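Local coordinates for protein KLLA0E08119p (Kluyveromyces lactis, PDB 3VA7) that probably carboxylates urea to urea-1-carboxylate with ATP, bicarbonate and a carried biotin, this chain being the urea carboxylase part of a longer enzyme with two activities, at residues A37-I42 against D63-S68; E87-I92 against A407-T412; V838-A843 against I848-G853; I892-D895 against N900-A903. One frame throughout, in Å; residues are numbered along the deposited sequence.

Contact 1. Residues A37-I42 against D63-S68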
loop_
_atom_site.group_PDB
_atom_site.type_symbol
_atom_site.label_atom_id
_atom_site.label_comp_id
_atom_site.label_asym_id
_atom_site.label_seq_id
_atom_site.Cartn_x
_atom_site.Cartn_y
_atom_site.Cartn_z
ATOM N N ALA A 37 -6.091 33.246 3.620
ATOM C CA ALA A 37 -5.368 33.246 2.350
ATOM C C ALA A 37 -4.159 32.314 2.426
ATOM O O ALA A 37 -3.007 32.696 2.139
ATOM C CB ALA A 37 -4.972 34.637 1.936
ATOM N N ASN A 38 -4.426 31.071 2.799
ATOM C CA ASN A 38 -3.340 30.117 2.963
ATOM C C ASN A 38 -3.825 28.680 2.979
ATOM O O ASN A 38 -5.065 28.430 2.892
ATOM C CB ASN A 38 -2.526 30.420 4.229
ATOM C CG ASN A 38 -1.057 30.261 4.012
ATOM O OD1 ASN A 38 -0.586 29.158 3.684
ATOM N ND2 ASN A 38 -0.302 31.343 4.206
ATOM N N ARG A 39 -2.842 27.771 3.085
ATOM C CA ARG A 39 -3.015 26.322 3.005
ATOM C C ARG A 39 -2.277 25.638 4.152
ATOM O O ARG A 39 -1.798 26.281 5.078
ATOM C CB ARG A 39 -2.493 25.798 1.630
ATOM C CG ARG A 39 -0.976 25.837 1.449
ATOM C CD ARG A 39 -0.438 25.016 0.247
ATOM N NE ARG A 39 -0.597 23.567 0.404
ATOM C CZ ARG A 39 0.150 22.758 1.192
ATOM N NH1 ARG A 39 -0.136 21.444 1.232
ATOM N NH2 ARG A 39 1.158 23.227 1.960
ATOM N N GLY A 40 -2.177 24.328 4.091
ATOM C CA GLY A 40 -1.354 23.599 5.043
ATOM C C GLY A 40 -1.637 23.846 6.505
ATOM O O GLY A 40 -2.781 24.033 6.939
ATOM N N GLU A 41 -0.553 23.913 7.241
ATOM C CA GLU A 41 -0.487 23.813 8.686
ATOM C C GLU A 41 -0.888 25.134 9.325
ATOM O O GLU A 41 -1.642 25.190 10.328
ATOM C CB GLU A 41 0.981 23.437 8.953
ATOM C CG GLU A 41 1.605 23.748 10.228
ATOM C CD GLU A 41 1.942 25.223 10.490
ATOM O OE1 GLU A 41 2.918 25.803 9.891
ATOM O OE2 GLU A 41 1.247 25.726 11.403
ATOM N N ILE A 42 -0.415 26.221 8.751
ATOM C CA ILE A 42 -0.888 27.515 9.232
ATOM C C ILE A 42 -2.417 27.701 9.063
ATOM O O ILE A 42 -3.097 28.288 9.911
ATOM C CB ILE A 42 -0.114 28.703 8.604
ATOM C CG1 ILE A 42 -0.304 29.921 9.497
ATOM C CG2 ILE A 42 -0.514 28.949 7.103
ATOM C CD1 ILE A 42 -0.139 29.557 10.938
ATOM N N ASP A 63 -6.189 22.810 -6.614
ATOM C CA ASP A 63 -6.727 21.495 -6.907
ATOM C C ASP A 63 -6.055 20.329 -6.180
ATOM O O ASP A 63 -6.766 19.456 -5.654
ATOM C CB ASP A 63 -6.921 21.267 -8.410
ATOM C CG ASP A 63 -8.076 22.125 -8.985
ATOM O OD1 ASP A 63 -8.766 22.862 -8.223
ATOM O OD2 ASP A 63 -8.273 22.093 -10.218
ATOM N N PRO A 64 -4.714 20.312 -6.092
ATOM C CA PRO A 64 -4.147 19.240 -5.248
ATOM C C PRO A 64 -4.582 19.322 -3.755
ATOM O O PRO A 64 -4.583 18.284 -3.041
ATOM C CB PRO A 64 -2.625 19.419 -5.380
ATOM C CG PRO A 64 -2.421 20.452 -6.510
ATOM C CD PRO A 64 -3.696 21.178 -6.722
ATOM N N ASP A 65 -4.970 20.520 -3.282
ATOM C CA ASP A 65 -5.398 20.656 -1.875
ATOM C C ASP A 65 -6.860 20.402 -1.615
ATOM O O ASP A 65 -7.303 20.540 -0.478
ATOM C CB ASP A 65 -5.018 22.017 -1.288
ATOM C CG ASP A 65 -3.533 22.153 -1.086
ATOM O OD1 ASP A 65 -2.880 21.123 -0.801
ATOM O OD2 ASP A 65 -3.016 23.272 -1.216
ATOM N N LYS A 66 -7.622 20.019 -2.627
ATOM C CA LYS A 66 -9.046 19.917 -2.402
ATOM C C LYS A 66 -9.411 18.943 -1.270
ATOM O O LYS A 66 -10.498 19.016 -0.694
ATOM C CB LYS A 66 -9.829 19.690 -3.708
ATOM C CG LYS A 66 -9.717 18.338 -4.403
ATOM C CD LYS A 66 -10.993 18.118 -5.295
ATOM C CE LYS A 66 -10.735 17.480 -6.722
ATOM N NZ LYS A 66 -9.568 16.502 -6.824
ATOM N N TYR A 67 -8.473 18.071 -0.921
ATOM C CA TYR A 67 -8.715 17.109 0.145
ATOM C C TYR A 67 -7.973 17.437 1.465
ATOM O O TYR A 67 -7.881 16.595 2.368
ATOM C CB TYR A 67 -8.399 15.681 -0.318
ATOM C CG TYR A 67 -9.179 15.190 -1.555
ATOM C CD1 TYR A 67 -10.590 15.199 -1.562
ATOM C CD2 TYR A 67 -8.499 14.686 -2.708
ATOM C CE1 TYR A 67 -11.303 14.738 -2.649
ATOM C CE2 TYR A 67 -9.211 14.233 -3.808
ATOM C CZ TYR A 67 -10.616 14.261 -3.756
ATOM O OH TYR A 67 -11.361 13.821 -4.785
ATOM N N SER A 68 -7.460 18.652 1.611
ATOM C CA SER A 68 -6.662 18.890 2.788
ATOM C C SER A 68 -7.443 19.294 4.080
ATOM O O SER A 68 -8.571 19.816 4.013
ATOM C CB SER A 68 -5.435 19.757 2.445
ATOM O OG SER A 68 -5.726 21.110 2.569
#
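R39 and D65 mark the closest approach of the two backbones, and with their CA atoms 7.8 Å apart the gap has to be spanned by side chains. N38 and R39 are extended and lead into the helix that runs on to residue 53. The 63-68 loop is compact, folded by a backbone bond of 2.8 Å from S68 N to D65 O; S68, its last residue, stands at the N-cap position of the next helix. R39 has CG lying between its backbone N and its carbonyl carbon (chi1 71°), and a bend at chi3 then turns the guanidinium edge to D65. NE donates to OD2 of D65 at 2.9 Å, within the guanidinium plane and on the syn side of the oxygen, somewhat out of the carboxylate plane. A weak bond of 3.4 Å from R39 NH1 to D65 OD1 accompanies it. With the two planes 31° apart, this is an uneven two-point salt bridge, short at one end and long at the other. The R39 backbone is steadied by N38, whose OD1 accepts from R39 N at 2.7 Å. D65 OD2 also takes a bond from the hydroxyl of Y89, while W398 makes a cation-pi contact with R39. A leucine in place of R39 would probably leave the buried D65 carboxylate without its countercharge and W398 without its cation. The two loops follow strands 33-36 and 56-61, parallel neighbours joined through helix 40-53, so the ion pair ties the strand ends of a beta-alpha-beta unit in the N-terminal domain of the biotin carboxylase region.

Contact 2. Residues E87-I92 against A407-T412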
loop_
_atom_site.group_PDB
_atom_site.type_symbol
_atom_site.label_atom_id
_atom_site.label_comp_id
_atom_site.label_asym_id
_atom_site.label_seq_id
_atom_site.Cartn_x
_atom_site.Cartn_y
_atom_site.Cartn_z
ATOM N N GLU A 87 -1.101 30.059 -9.997
ATOM C CA GLU A 87 -2.460 29.829 -10.526
ATOM C C GLU A 87 -3.569 30.044 -9.493
ATOM O O GLU A 87 -4.723 30.300 -9.852
ATOM C CB GLU A 87 -2.537 28.385 -11.011
ATOM C CG GLU A 87 -3.029 28.189 -12.424
ATOM C CD GLU A 87 -2.125 27.226 -13.196
ATOM O OE1 GLU A 87 -1.729 26.159 -12.636
ATOM O OE2 GLU A 87 -1.797 27.566 -14.362
ATOM N N THR A 88 -3.200 29.917 -8.214
ATOM C CA THR A 88 -4.164 29.831 -7.101
ATOM C C THR A 88 -3.869 30.736 -5.875
ATOM O O THR A 88 -4.350 31.876 -5.799
ATOM C CB THR A 88 -4.352 28.357 -6.652
ATOM O OG1 THR A 88 -3.068 27.744 -6.472
ATOM C CG2 THR A 88 -5.192 27.538 -7.677
ATOM N N TYR A 89 -3.088 30.252 -4.915
ATOM C CA TYR A 89 -2.856 31.020 -3.678
ATOM C C TYR A 89 -2.350 32.465 -3.887
ATOM O O TYR A 89 -2.698 33.365 -3.100
ATOM C CB TYR A 89 -1.992 30.218 -2.702
ATOM C CG TYR A 89 -2.675 28.915 -2.305
ATOM C CD1 TYR A 89 -2.256 27.690 -2.816
ATOM C CD2 TYR A 89 -3.795 28.923 -1.462
ATOM C CE1 TYR A 89 -2.905 26.510 -2.482
ATOM C CE2 TYR A 89 -4.448 27.747 -1.110
ATOM C CZ TYR A 89 -3.998 26.549 -1.625
ATOM O OH TYR A 89 -4.658 25.405 -1.268
ATOM N N LEU A 90 -1.587 32.680 -4.973
ATOM C CA LEU A 90 -0.943 33.968 -5.288
ATOM C C LEU A 90 -1.786 34.932 -6.118
ATOM O O LEU A 90 -1.400 36.084 -6.312
ATOM C CB LEU A 90 0.369 33.729 -6.028
ATOM C CG LEU A 90 1.476 33.108 -5.204
ATOM C CD1 LEU A 90 2.537 32.508 -6.103
ATOM C CD2 LEU A 90 2.034 34.139 -4.210
ATOM N N ASP A 91 -2.926 34.458 -6.611
ATOM C CA ASP A 91 -3.752 35.218 -7.550
ATOM C C ASP A 91 -4.681 36.053 -6.727
ATOM O O ASP A 91 -5.713 35.567 -6.251
ATOM C CB ASP A 91 -4.537 34.271 -8.503
ATOM C CG ASP A 91 -5.266 35.023 -9.654
ATOM O OD1 ASP A 91 -4.807 34.920 -10.810
ATOM O OD2 ASP A 91 -6.299 35.695 -9.413
ATOM N N ILE A 92 -4.294 37.313 -6.551
ATOM C CA ILE A 92 -5.047 38.250 -5.730
ATOM C C ILE A 92 -6.515 38.302 -6.148
ATOM O O ILE A 92 -7.416 38.457 -5.311
ATOM C CB ILE A 92 -4.428 39.656 -5.793
ATOM C CG1 ILE A 92 -2.980 39.622 -5.252
ATOM C CG2 ILE A 92 -5.324 40.685 -5.095
ATOM C CD1 ILE A 92 -2.211 40.962 -5.300
ATOM N N ALA A 407 4.613 17.503 -4.076
ATOM C CA ALA A 407 5.922 18.184 -4.176
ATOM C C ALA A 407 5.727 19.658 -4.571
ATOM O O ALA A 407 6.684 20.454 -4.598
ATOM C CB ALA A 407 6.840 17.448 -5.185
ATOM N N GLU A 408 4.468 20.003 -4.842
ATOM C CA GLU A 408 4.108 21.315 -5.343
ATOM C C GLU A 408 4.567 22.488 -4.448
ATOM O O GLU A 408 5.369 23.336 -4.858
ATOM C CB GLU A 408 2.600 21.374 -5.639
ATOM C CG GLU A 408 2.220 22.354 -6.778
ATOM C CD GLU A 408 2.932 22.079 -8.142
ATOM O OE1 GLU A 408 3.288 20.896 -8.436
ATOM O OE2 GLU A 408 3.116 23.064 -8.918
ATOM N N TYR A 409 4.102 22.529 -3.212
ATOM C CA TYR A 409 4.165 23.807 -2.516
ATOM C C TYR A 409 5.361 24.023 -1.613
ATOM O O TYR A 409 6.011 25.081 -1.671
ATOM C CB TYR A 409 2.833 24.089 -1.805
ATOM C CG TYR A 409 1.665 23.987 -2.772
ATOM C CD1 TYR A 409 1.392 25.019 -3.686
ATOM C CD2 TYR A 409 0.868 22.820 -2.808
ATOM C CE1 TYR A 409 0.328 24.901 -4.602
ATOM C CE2 TYR A 409 -0.194 22.681 -3.705
ATOM C CZ TYR A 409 -0.464 23.719 -4.597
ATOM O OH TYR A 409 -1.514 23.573 -5.469
ATOM N N ASP A 410 5.659 23.022 -0.801
ATOM C CA ASP A 410 6.492 23.204 0.382
ATOM C C ASP A 410 6.269 21.938 1.139
ATOM O O ASP A 410 5.140 21.559 1.371
ATOM C CB ASP A 410 6.008 24.375 1.246
ATOM C CG ASP A 410 6.590 24.347 2.657
ATOM O OD1 ASP A 410 7.737 24.822 2.882
ATOM O OD2 ASP A 410 5.883 23.848 3.557
ATOM N N PRO A 411 7.349 21.283 1.553
ATOM C CA PRO A 411 7.162 19.937 2.078
ATOM C C PRO A 411 6.918 19.858 3.626
ATOM O O PRO A 411 7.133 18.813 4.234
ATOM C CB PRO A 411 8.460 19.231 1.632
ATOM C CG PRO A 411 9.493 20.361 1.457
ATOM C CD PRO A 411 8.769 21.693 1.543
ATOM N N THR A 412 6.445 20.926 4.251
ATOM C CA THR A 412 6.138 20.834 5.668
ATOM C C THR A 412 5.048 19.794 6.026
ATOM O O THR A 412 3.955 19.761 5.443
ATOM C CB THR A 412 5.757 22.210 6.228
ATOM O OG1 THR A 412 6.901 23.079 6.147
ATOM C CG2 THR A 412 5.285 22.075 7.676
#
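Y89 and Y409 adopt the same first torsion, each with CG beside the backbone N and opposite the carbonyl carbon (chi1 -61° and -54°), which sends the two rings from their separate loops toward each other. They meet there as a T-shaped pair: the edge of Y89 is directed at the face of Y409, with planes 84° apart and ring centroids separated by 5.8 Å. The closest atoms are CE1 of Y89 and CE1 of Y409, at 4.2 Å. Each ring comes from a folded piece of loop. Y89 sits in a type I turn closed by D91 N bonding to T88 O at 3.1 Å. Just after Y409, D410 forms an Asx turn, its OD2 gripped by both T412 N (3.1 Å) and T412 OG1 (2.9 Å). The hydroxyls are anchored beyond the pair, that of Y89 by D65 and the backbone N of S62, that of Y409 by the carbonyl of R83 and the hydroxyl of S62. R39 lies against both tyrosines. The aromatic attraction is modest by itself; its near-perpendicular geometry is probably held by the polar bonds at the two hydroxyls, so apolar contact and hydrogen bonding act together to join loops distant in sequence.

Contact 3. Residues V838-A843 against I848-G853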
loop_
_atom_site.group_PDB
_atom_site.type_symbol
_atom_site.label_atom_id
_atom_site.label_comp_id
_atom_site.label_asym_id
_atom_site.label_seq_id
_atom_site.Cartn_x
_atom_site.Cartn_y
_atom_site.Cartn_z
ATOM N N VAL A 838 -22.020 -34.456 3.124
ATOM C CA VAL A 838 -20.819 -33.807 3.473
ATOM C C VAL A 838 -19.712 -34.623 2.884
ATOM O O VAL A 838 -19.690 -35.868 3.013
ATOM C CB VAL A 838 -20.645 -33.721 4.954
ATOM C CG1 VAL A 838 -19.443 -32.815 5.256
ATOM C CG2 VAL A 838 -21.945 -33.164 5.641
ATOM N N THR A 839 -18.821 -33.913 2.180
ATOM C CA THR A 839 -17.643 -34.511 1.580
ATOM C C THR A 839 -16.412 -33.813 2.116
ATOM O O THR A 839 -16.296 -32.607 2.016
ATOM C CB THR A 839 -17.713 -34.419 0.079
ATOM O OG1 THR A 839 -19.018 -34.861 -0.307
ATOM C CG2 THR A 839 -16.641 -35.301 -0.597
ATOM N N TYR A 840 -15.521 -34.607 2.697
ATOM C CA TYR A 840 -14.313 -34.157 3.311
ATOM C C TYR A 840 -13.160 -34.501 2.368
ATOM O O TYR A 840 -12.947 -35.692 2.043
ATOM C CB TYR A 840 -14.154 -34.843 4.670
ATOM C CG TYR A 840 -15.236 -34.466 5.690
ATOM C CD1 TYR A 840 -16.415 -35.234 5.850
ATOM C CD2 TYR A 840 -15.079 -33.343 6.495
ATOM C CE1 TYR A 840 -17.392 -34.864 6.793
ATOM C CE2 TYR A 840 -16.033 -32.993 7.453
ATOM C CZ TYR A 840 -17.196 -33.742 7.592
ATOM O OH TYR A 840 -18.125 -33.313 8.558
ATOM N N ARG A 841 -12.449 -33.466 1.892
ATOM C CA ARG A 841 -11.322 -33.678 0.983
ATOM C C ARG A 841 -10.007 -33.177 1.573
ATOM O O ARG A 841 -9.932 -32.125 2.236
ATOM C CB ARG A 841 -11.539 -33.080 -0.414
ATOM C CG ARG A 841 -12.929 -33.186 -0.914
ATOM C CD ARG A 841 -13.184 -32.477 -2.240
ATOM N NE ARG A 841 -12.992 -33.453 -3.273
ATOM C CZ ARG A 841 -13.979 -33.949 -3.971
ATOM N NH1 ARG A 841 -15.213 -33.526 -3.746
ATOM N NH2 ARG A 841 -13.719 -34.858 -4.893
ATOM N N GLN A 842 -8.993 -33.997 1.375
ATOM C CA GLN A 842 -7.702 -33.652 1.806
ATOM C C GLN A 842 -7.231 -32.521 0.897
ATOM O O GLN A 842 -7.273 -32.658 -0.321
ATOM C CB GLN A 842 -6.822 -34.874 1.584
ATOM C CG GLN A 842 -5.339 -34.609 1.748
ATOM C CD GLN A 842 -4.543 -35.892 1.616
ATOM O OE1 GLN A 842 -3.904 -36.357 2.572
ATOM N NE2 GLN A 842 -4.600 -36.486 0.430
ATOM N N ALA A 843 -6.740 -31.435 1.471
ATOM C CA ALA A 843 -6.360 -30.271 0.663
ATOM C C ALA A 843 -5.070 -29.656 1.143
ATOM O O ALA A 843 -5.050 -28.529 1.653
ATOM C CB ALA A 843 -7.500 -29.222 0.665
ATOM N N ILE A 848 -8.157 -29.375 5.531
ATOM C CA ILE A 848 -9.186 -30.283 5.083
ATOM C C ILE A 848 -10.276 -29.391 4.506
ATOM O O ILE A 848 -10.697 -28.431 5.137
ATOM C CB ILE A 848 -9.772 -31.119 6.287
ATOM C CG1 ILE A 848 -8.707 -32.097 6.892
ATOM C CG2 ILE A 848 -11.032 -31.830 5.906
ATOM C CD1 ILE A 848 -9.312 -33.187 7.938
ATOM N N LEU A 849 -10.705 -29.689 3.291
ATOM C CA LEU A 849 -11.799 -28.983 2.695
ATOM C C LEU A 849 -13.131 -29.699 2.987
ATOM O O LEU A 849 -13.270 -30.879 2.645
ATOM C CB LEU A 849 -11.527 -28.898 1.192
ATOM C CG LEU A 849 -12.555 -28.143 0.319
ATOM C CD1 LEU A 849 -12.544 -26.652 0.598
ATOM C CD2 LEU A 849 -12.334 -28.417 -1.187
ATOM N N VAL A 850 -14.106 -29.003 3.573
ATOM C CA VAL A 850 -15.449 -29.592 3.850
ATOM C C VAL A 850 -16.423 -29.093 2.785
ATOM O O VAL A 850 -16.653 -27.876 2.656
ATOM C CB VAL A 850 -16.008 -29.138 5.263
ATOM C CG1 VAL A 850 -17.332 -29.731 5.566
ATOM C CG2 VAL A 850 -15.083 -29.496 6.363
ATOM N N GLU A 851 -17.007 -29.996 2.022
ATOM C CA GLU A 851 -17.942 -29.592 0.960
ATOM C C GLU A 851 -19.398 -30.027 1.178
ATOM O O GLU A 851 -19.702 -31.204 1.273
ATOM C CB GLU A 851 -17.468 -30.150 -0.380
ATOM C CG GLU A 851 -16.192 -29.548 -0.865
ATOM C CD GLU A 851 -15.799 -30.186 -2.159
ATOM O OE1 GLU A 851 -16.287 -31.307 -2.435
ATOM O OE2 GLU A 851 -15.011 -29.578 -2.898
ATOM N N TYR A 852 -20.302 -29.079 1.230
ATOM C CA TYR A 852 -21.716 -29.429 1.353
ATOM C C TYR A 852 -22.499 -29.670 0.049
ATOM O O TYR A 852 -22.310 -28.988 -0.968
ATOM C CB TYR A 852 -22.448 -28.380 2.192
ATOM C CG TYR A 852 -22.035 -28.368 3.646
ATOM C CD1 TYR A 852 -22.094 -29.542 4.451
ATOM C CD2 TYR A 852 -21.598 -27.217 4.224
ATOM C CE1 TYR A 852 -21.747 -29.507 5.795
ATOM C CE2 TYR A 852 -21.250 -27.185 5.560
ATOM C CZ TYR A 852 -21.320 -28.314 6.336
ATOM O OH TYR A 852 -20.924 -28.204 7.647
ATOM N N GLY A 853 -23.396 -30.640 0.120
ATOM C CA GLY A 853 -24.433 -30.834 -0.855
ATOM C C GLY A 853 -23.929 -31.571 -2.056
ATOM O O GLY A 853 -22.793 -32.032 -2.062
HETATM O O HOH W 1 -20.561 -33.008 -0.455
#
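R841 and E851 form the salt bridge of this strand pair, NH1 donating to OE1 at 2.8 Å. The oxygen lies at the edge of the guanidinium, near its plane, and is approached on its syn side; the carboxylate is turned 57° against the guanidinium, consistent with a single oxygen taking the bond. A bend at chi3 of R841 brings NH1 over to the neighbouring strand and lays CD alongside the carboxylate. The rest of the group is occupied elsewhere, NH2 by a salt bridge to D676 and NE by the carbonyl of P671. Beneath this pair the backbones exchange bonds in two hydrogen-bonded pairs: E851 N to T839 O at 2.7 Å with its reciprocal from T839 N to E851 O, and the equivalent two between R841 and L849, where R841 N reaches L849 O at 2.8 Å. A water donates to G853 O at 2.9 Å and also to E851 O, where the strand ends. On the face of V838, Y840, V850 and Y852 the contacts across the strands are apolar, while the Y852 hydroxyl bonds to E912. CG1 of V838 packs on CG1 of V850 at 3.8 Å, and CG2 of V838 touches the edge of the Y852 ring, 3.7 Å from CE1. Y840 lies beside V850, with CE2 3.8 Å from CG2. Helices 901-912 and 859-875 cover this face, while the loop around P671 and H672 covers the side of R841, L849 and E851. The strands run at 158° to each other, an antiparallel beta hairpin within a five-stranded sheet in the carboxyltransferase C and D region, the side chain of L849 about 12 Å from the bound biotin group.

Contact 4. Residues I892-D895 against N900-A903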
loop_
_atom_site.group_PDB
_atom_site.type_symbol
_atom_site.label_atom_id
_atom_site.label_comp_id
_atom_site.label_asym_id
_atom_site.label_seq_id
_atom_site.Cartn_x
_atom_site.Cartn_y
_atom_site.Cartn_z
ATOM N N ILE A 892 -10.615 -25.675 6.313
ATOM C CA ILE A 892 -10.170 -25.697 7.664
ATOM C C ILE A 892 -8.680 -25.920 7.717
ATOM O O ILE A 892 -8.190 -26.982 7.270
ATOM C CB ILE A 892 -10.875 -26.837 8.370
ATOM C CG1 ILE A 892 -12.295 -26.399 8.653
ATOM C CG2 ILE A 892 -10.204 -27.145 9.709
ATOM C CD1 ILE A 892 -13.224 -27.385 8.413
ATOM N N GLU A 893 -7.960 -24.926 8.239
ATOM C CA GLU A 893 -6.514 -25.026 8.316
ATOM C C GLU A 893 -6.150 -25.486 9.686
ATOM O O GLU A 893 -6.694 -24.957 10.699
ATOM C CB GLU A 893 -5.781 -23.712 8.002
ATOM C CG GLU A 893 -4.251 -23.880 7.857
ATOM C CD GLU A 893 -3.461 -22.553 7.721
ATOM O OE1 GLU A 893 -4.061 -21.491 7.520
ATOM O OE2 GLU A 893 -2.210 -22.561 7.846
ATOM N N PHE A 894 -5.236 -26.459 9.747
ATOM C CA PHE A 894 -4.772 -26.907 11.054
ATOM C C PHE A 894 -3.269 -26.890 11.252
ATOM O O PHE A 894 -2.457 -26.805 10.308
ATOM C CB PHE A 894 -5.350 -28.279 11.425
ATOM C CG PHE A 894 -5.038 -29.400 10.410
ATOM C CD1 PHE A 894 -4.122 -30.423 10.734
ATOM C CD2 PHE A 894 -5.690 -29.444 9.151
ATOM C CE1 PHE A 894 -3.850 -31.464 9.823
ATOM C CE2 PHE A 894 -5.425 -30.468 8.208
ATOM C CZ PHE A 894 -4.497 -31.479 8.543
ATOM N N ASP A 895 -2.927 -26.981 12.527
ATOM C CA ASP A 895 -1.567 -27.136 12.994
ATOM C C ASP A 895 -1.362 -28.604 13.386
ATOM O O ASP A 895 -1.796 -29.035 14.438
ATOM C CB ASP A 895 -1.395 -26.248 14.215
ATOM C CG ASP A 895 0.025 -26.154 14.654
ATOM O OD1 ASP A 895 0.836 -27.051 14.263
ATOM O OD2 ASP A 895 0.318 -25.181 15.393
ATOM N N ASN A 900 -3.801 -33.964 14.489
ATOM C CA ASN A 900 -3.443 -34.576 13.207
ATOM C C ASN A 900 -4.637 -34.678 12.303
ATOM O O ASN A 900 -5.769 -34.476 12.740
ATOM C CB ASN A 900 -2.768 -35.953 13.342
ATOM C CG ASN A 900 -3.614 -36.968 14.118
ATOM O OD1 ASN A 900 -3.302 -37.259 15.274
ATOM N ND2 ASN A 900 -4.693 -37.483 13.515
ATOM N N GLN A 901 -4.395 -35.026 11.053
ATOM C CA GLN A 901 -5.437 -35.108 10.071
ATOM C C GLN A 901 -6.611 -35.963 10.523
ATOM O O GLN A 901 -7.784 -35.541 10.420
ATOM C CB GLN A 901 -4.867 -35.657 8.757
ATOM C CG GLN A 901 -5.677 -35.329 7.559
ATOM C CD GLN A 901 -5.195 -36.056 6.313
ATOM O OE1 GLN A 901 -5.128 -37.302 6.266
ATOM N NE2 GLN A 901 -4.872 -35.276 5.270
ATOM N N LYS A 902 -6.299 -37.166 11.010
ATOM C CA LYS A 902 -7.312 -38.142 11.360
ATOM C C LYS A 902 -8.171 -37.605 12.467
ATOM O O LYS A 902 -9.390 -37.710 12.381
ATOM C CB LYS A 902 -6.684 -39.472 11.770
ATOM C CG LYS A 902 -6.324 -40.394 10.599
ATOM C CD LYS A 902 -5.807 -41.770 11.128
ATOM C CE LYS A 902 -5.320 -42.708 9.965
ATOM N NZ LYS A 902 -5.044 -44.101 10.495
ATOM N N ALA A 903 -7.542 -36.983 13.465
ATOM C CA ALA A 903 -8.265 -36.397 14.604
ATOM C C ALA A 903 -9.220 -35.263 14.231
ATOM O O ALA A 903 -10.371 -35.193 14.783
ATOM C CB ALA A 903 -7.295 -35.940 15.718
#
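N900 meets F894 through its backbone, its carbonyl carbon C standing 4.1 Å from CE1 of the ring. The residue occupies the N-cap position of helix 901-912, so the aromatic ring is applied to the very start of that helix. One step on, Q901 supplies the fuller contact. Its backbone N is 3.8 Å from F894 CE1, and its CG is 4.1 Å from F894 CZ, so the ring's outer end spans both main chain and the base of the side chain. Q901 has CG anti to the backbone N (chi1 -159°) and then runs on extended; the amide therefore passes beyond the ring, its plane turned 54° from that of the phenyl, and NE2 binds OE1 of Q842. Beyond Q901 the helix runs on to residue 912. On the strand side, F894 holds CG between its backbone N and carbonyl carbon (chi1 57°), which directs the ring at the helix start, while I892 O lies at the ring's edge. The meeting is one of van der Waals contact. Replacing F894 by an alanine is likely to open a gap beside the first helical turn and strip Q901 of its apolar support. The ring also touches I848 of the adjoining strand 847-852, L904 farther along the same helix and Y786 of helix 786-802; F894, at the end of strand 889-894, thus sits where the sheet meets helices 901-912 and 786-802, its side chain about 7 Å from the bound sodium ion.

Followed from the N terminus, contact 1 closes a short loop around helix 40-53 and strand 56-61. Contact 2 opens after it and closes a very long one, bringing the 407-412 loop back to the N-terminal domain across more than 300 residues. The two touch, their centres 9 Å apart, and share the cluster of R39, D65, Y89 and Y409. Far away, on the opposite side of the chain's centre, contact 3 closes a hairpin and contact 4 a strand-to-helix connection. These two are joined by I848 N to I892 O and by Q842 to Q901 within one sheet and its covering helix. All four contacts are in series; none nests or crosses.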